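Local coordinates for methyltransferase-like protein 5 (Pyrococcus horikoshii, PDB 1WY7) that probably acts as an S-adenosylmethionine-dependent RNA methyltransferase and binds S-adenosyl-L-homocysteine, at residues E37-A42 / G46-K51. Sequence-based numbering, arbitrary orientation.
Sequences ELLWLA and GDIEGK
The carbonyl oxygen of Ala42 accepts a hydrogen bond from the backbone N of Asp47, with Ala42 O to Asp47 N at 2.8 Å and an N-H...O angle of 152°. Gly46, at phi 78°, turns the chain out of helix 32-44 in a Schellman motif; its N also lies 3.4 Å from Ala42 O, but the angle is too poor for a bond. Just after the Schellman turn, Ile48 packs back on the helix. Its CG1 is anti to the carbonyl carbon (chi1 -70°), which lays the ethyl branch alongside the methyl of Ala42: Ala42 CB is 3.7 Å from Ile48 CG1 and 3.9 Å from Ile48 CD1. Leu39, one turn earlier, makes a looser apolar approach, its CD2 4.5 Å from Ile48 CD1, and Leu70 touches both of these side chains. On Asp47, CB sits 3.4 Å from Ala42 O, while OD1 is hydrogen-bonded to Tyr145 OH and salt-bridged to Arg199 NH1; together these would probably favour the charged form of this buried carboxylate. The Asp47-Ala42 bond is one of the two that define the Schellman cap, so a polar cap and a small apolar contact hold the loop to the helix just before strand 52-56 of the methyltransferase sheet.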
ATOM      1  N   GLU A  37      -4.876   9.199   4.095  1.00 29.40           N
ATOM      2  CA  GLU A  37      -5.918   9.376   3.088  1.00 31.45           C
ATOM      3  C   GLU A  37      -6.440   8.039   2.581  1.00 31.30           C
ATOM      4  O   GLU A  37      -7.646   7.790   2.555  1.00 31.12           O
ATOM      5  CB  GLU A  37      -5.384  10.155   1.886  1.00 33.62           C
ATOM      6  CG  GLU A  37      -5.197  11.647   2.111  1.00 42.46           C
ATOM      7  CD  GLU A  37      -6.513  12.435   2.131  1.00 46.20           C
ATOM      8  OE1 GLU A  37      -6.439  13.680   2.160  1.00 51.83           O
ATOM      9  OE2 GLU A  37      -7.615  11.835   2.118  1.00 47.33           O
ATOM     10  N   LEU A  38      -5.520   7.178   2.166  1.00 29.87           N
ATOM     11  CA  LEU A  38      -5.914   5.888   1.626  1.00 27.83           C
ATOM     12  C   LEU A  38      -6.695   5.080   2.653  1.00 26.82           C
ATOM     13  O   LEU A  38      -7.757   4.549   2.338  1.00 26.00           O
ATOM     14  CB  LEU A  38      -4.671   5.110   1.149  1.00 25.35           C
ATOM     15  CG  LEU A  38      -4.874   3.687   0.596  1.00 23.32           C
ATOM     16  CD1 LEU A  38      -3.650   3.255  -0.219  1.00 21.48           C
ATOM     17  CD2 LEU A  38      -5.131   2.712   1.751  1.00 20.08           C
ATOM     18  N   LEU A  39      -6.163   4.998   3.874  1.00 27.04           N
ATOM     19  CA  LEU A  39      -6.787   4.229   4.950  1.00 27.58           C
ATOM     20  C   LEU A  39      -8.126   4.780   5.425  1.00 28.40           C
ATOM     21  O   LEU A  39      -9.063   4.021   5.669  1.00 28.27           O
ATOM     22  CB  LEU A  39      -5.825   4.123   6.139  1.00 26.45           C
ATOM     23  CG  LEU A  39      -4.612   3.209   5.944  1.00 25.51           C
ATOM     24  CD1 LEU A  39      -3.576   3.492   7.009  1.00 24.72           C
ATOM     25  CD2 LEU A  39      -5.058   1.757   6.006  1.00 23.53           C
ATOM     26  N   TRP A  40      -8.218   6.098   5.563  1.00 30.04           N
ATOM     27  CA  TRP A  40      -9.466   6.692   6.012  1.00 32.75           C
ATOM     28  C   TRP A  40     -10.545   6.447   4.975  1.00 32.54           C
ATOM     29  O   TRP A  40     -11.672   6.121   5.315  1.00 31.08           O
ATOM     30  CB  TRP A  40      -9.309   8.191   6.243  1.00 36.14           C
ATOM     31  CG  TRP A  40     -10.373   8.679   7.140  1.00 42.51           C
ATOM     32  CD1 TRP A  40     -11.498   9.370   6.790  1.00 43.09           C
ATOM     33  CD2 TRP A  40     -10.474   8.422   8.545  1.00 44.33           C
ATOM     34  NE1 TRP A  40     -12.300   9.555   7.894  1.00 46.81           N
ATOM     35  CE2 TRP A  40     -11.696   8.983   8.985  1.00 46.71           C
ATOM     36  CE3 TRP A  40      -9.653   7.768   9.475  1.00 45.43           C
ATOM     37  CZ2 TRP A  40     -12.117   8.909  10.314  1.00 47.86           C
ATOM     38  CZ3 TRP A  40     -10.067   7.693  10.798  1.00 47.69           C
ATOM     39  CH2 TRP A  40     -11.292   8.262  11.205  1.00 49.99           C
ATOM     40  N   LEU A  41     -10.185   6.595   3.701  1.00 33.50           N
ATOM     41  CA  LEU A  41     -11.130   6.359   2.617  1.00 33.00           C
ATOM     42  C   LEU A  41     -11.646   4.925   2.700  1.00 34.74           C
ATOM     43  O   LEU A  41     -12.859   4.684   2.679  1.00 34.68           O
ATOM     44  CB  LEU A  41     -10.456   6.576   1.261  1.00 32.52           C
ATOM     45  CG  LEU A  41     -11.272   6.106   0.051  1.00 33.22           C
ATOM     46  CD1 LEU A  41     -12.570   6.895  -0.021  1.00 33.44           C
ATOM     47  CD2 LEU A  41     -10.462   6.295  -1.226  1.00 34.01           C
ATOM     48  N   ALA A  42     -10.722   3.972   2.796  1.00 34.27           N
ATOM     49  CA  ALA A  42     -11.100   2.565   2.882  1.00 34.30           C
ATOM     50  C   ALA A  42     -11.938   2.320   4.120  1.00 33.72           C
ATOM     51  O   ALA A  42     -12.934   1.605   4.073  1.00 33.75           O
ATOM     52  CB  ALA A  42      -9.851   1.682   2.920  1.00 33.17           C
ATOM     53  N   GLY A  46     -16.203   1.122   4.707  1.00 35.70           N
ATOM     54  CA  GLY A  46     -16.424  -0.184   5.295  1.00 33.41           C
ATOM     55  C   GLY A  46     -15.481  -1.246   4.751  1.00 35.15           C
ATOM     56  O   GLY A  46     -15.779  -2.433   4.841  1.00 35.62           O
ATOM     57  N   ASP A  47     -14.342  -0.831   4.196  1.00 34.42           N
ATOM     58  CA  ASP A  47     -13.372  -1.771   3.632  1.00 33.68           C
ATOM     59  C   ASP A  47     -12.163  -2.082   4.528  1.00 35.37           C
ATOM     60  O   ASP A  47     -11.110  -2.515   4.031  1.00 35.41           O
ATOM     61  CB  ASP A  47     -12.880  -1.246   2.278  1.00 31.85           C
ATOM     62  CG  ASP A  47     -13.918  -1.416   1.167  1.00 30.53           C
ATOM     63  OD1 ASP A  47     -13.740  -0.819   0.091  1.00 28.57           O
ATOM     64  OD2 ASP A  47     -14.905  -2.155   1.368  1.00 31.16           O
ATOM     65  N   ILE A  48     -12.297  -1.864   5.838  1.00 34.25           N
ATOM     66  CA  ILE A  48     -11.182  -2.138   6.749  1.00 34.59           C
ATOM     67  C   ILE A  48     -11.600  -2.927   7.974  1.00 37.00           C
ATOM     68  O   ILE A  48     -11.075  -4.003   8.247  1.00 38.10           O
ATOM     69  CB  ILE A  48     -10.506  -0.829   7.256  1.00 31.72           C
ATOM     70  CG1 ILE A  48      -9.752  -0.137   6.123  1.00 28.50           C
ATOM     71  CG2 ILE A  48      -9.537  -1.148   8.399  1.00 29.40           C
ATOM     72  CD1 ILE A  48      -8.607  -0.960   5.567  1.00 28.72           C
ATOM     73  N   GLU A  49     -12.560  -2.382   8.706  1.00 39.32           N
ATOM     74  CA  GLU A  49     -13.028  -2.992   9.938  1.00 42.43           C
ATOM     75  C   GLU A  49     -13.534  -4.417   9.775  1.00 41.21           C
ATOM     76  O   GLU A  49     -14.473  -4.666   9.019  1.00 42.42           O
ATOM     77  CB  GLU A  49     -14.112  -2.109  10.542  1.00 46.65           C
ATOM     78  CG  GLU A  49     -14.428  -2.406  11.985  1.00 52.53           C
ATOM     79  CD  GLU A  49     -15.296  -1.327  12.592  1.00 55.75           C
ATOM     80  OE1 GLU A  49     -15.541  -1.385  13.820  1.00 57.56           O
ATOM     81  OE2 GLU A  49     -15.729  -0.421  11.836  1.00 55.03           O
ATOM     82  N   GLY A  50     -12.893  -5.345  10.483  1.00 39.15           N
ATOM     83  CA  GLY A  50     -13.283  -6.739  10.432  1.00 37.35           C
ATOM     84  C   GLY A  50     -12.910  -7.461   9.151  1.00 38.88           C
ATOM     85  O   GLY A  50     -13.330  -8.595   8.934  1.00 40.03           O
ATOM     86  N   LYS A  51     -12.115  -6.823   8.301  1.00 37.11           N
ATOM     87  CA  LYS A  51     -11.729  -7.444   7.038  1.00 35.98           C
ATOM     88  C   LYS A  51     -10.343  -8.086   7.058  1.00 34.70           C
ATOM     89  O   LYS A  51      -9.478  -7.701   7.852  1.00 31.67           O
ATOM     90  CB  LYS A  51     -11.768  -6.398   5.922  1.00 36.74           C
ATOM     91  CG  LYS A  51     -13.087  -5.660   5.810  1.00 38.77           C
ATOM     92  CD  LYS A  51     -14.178  -6.526   5.214  1.00 39.74           C
ATOM     93  CE  LYS A  51     -15.478  -5.734   5.086  1.00 40.85           C
ATOM     94  NZ  LYS A  51     -16.391  -6.311   4.060  1.00 42.50           N
TER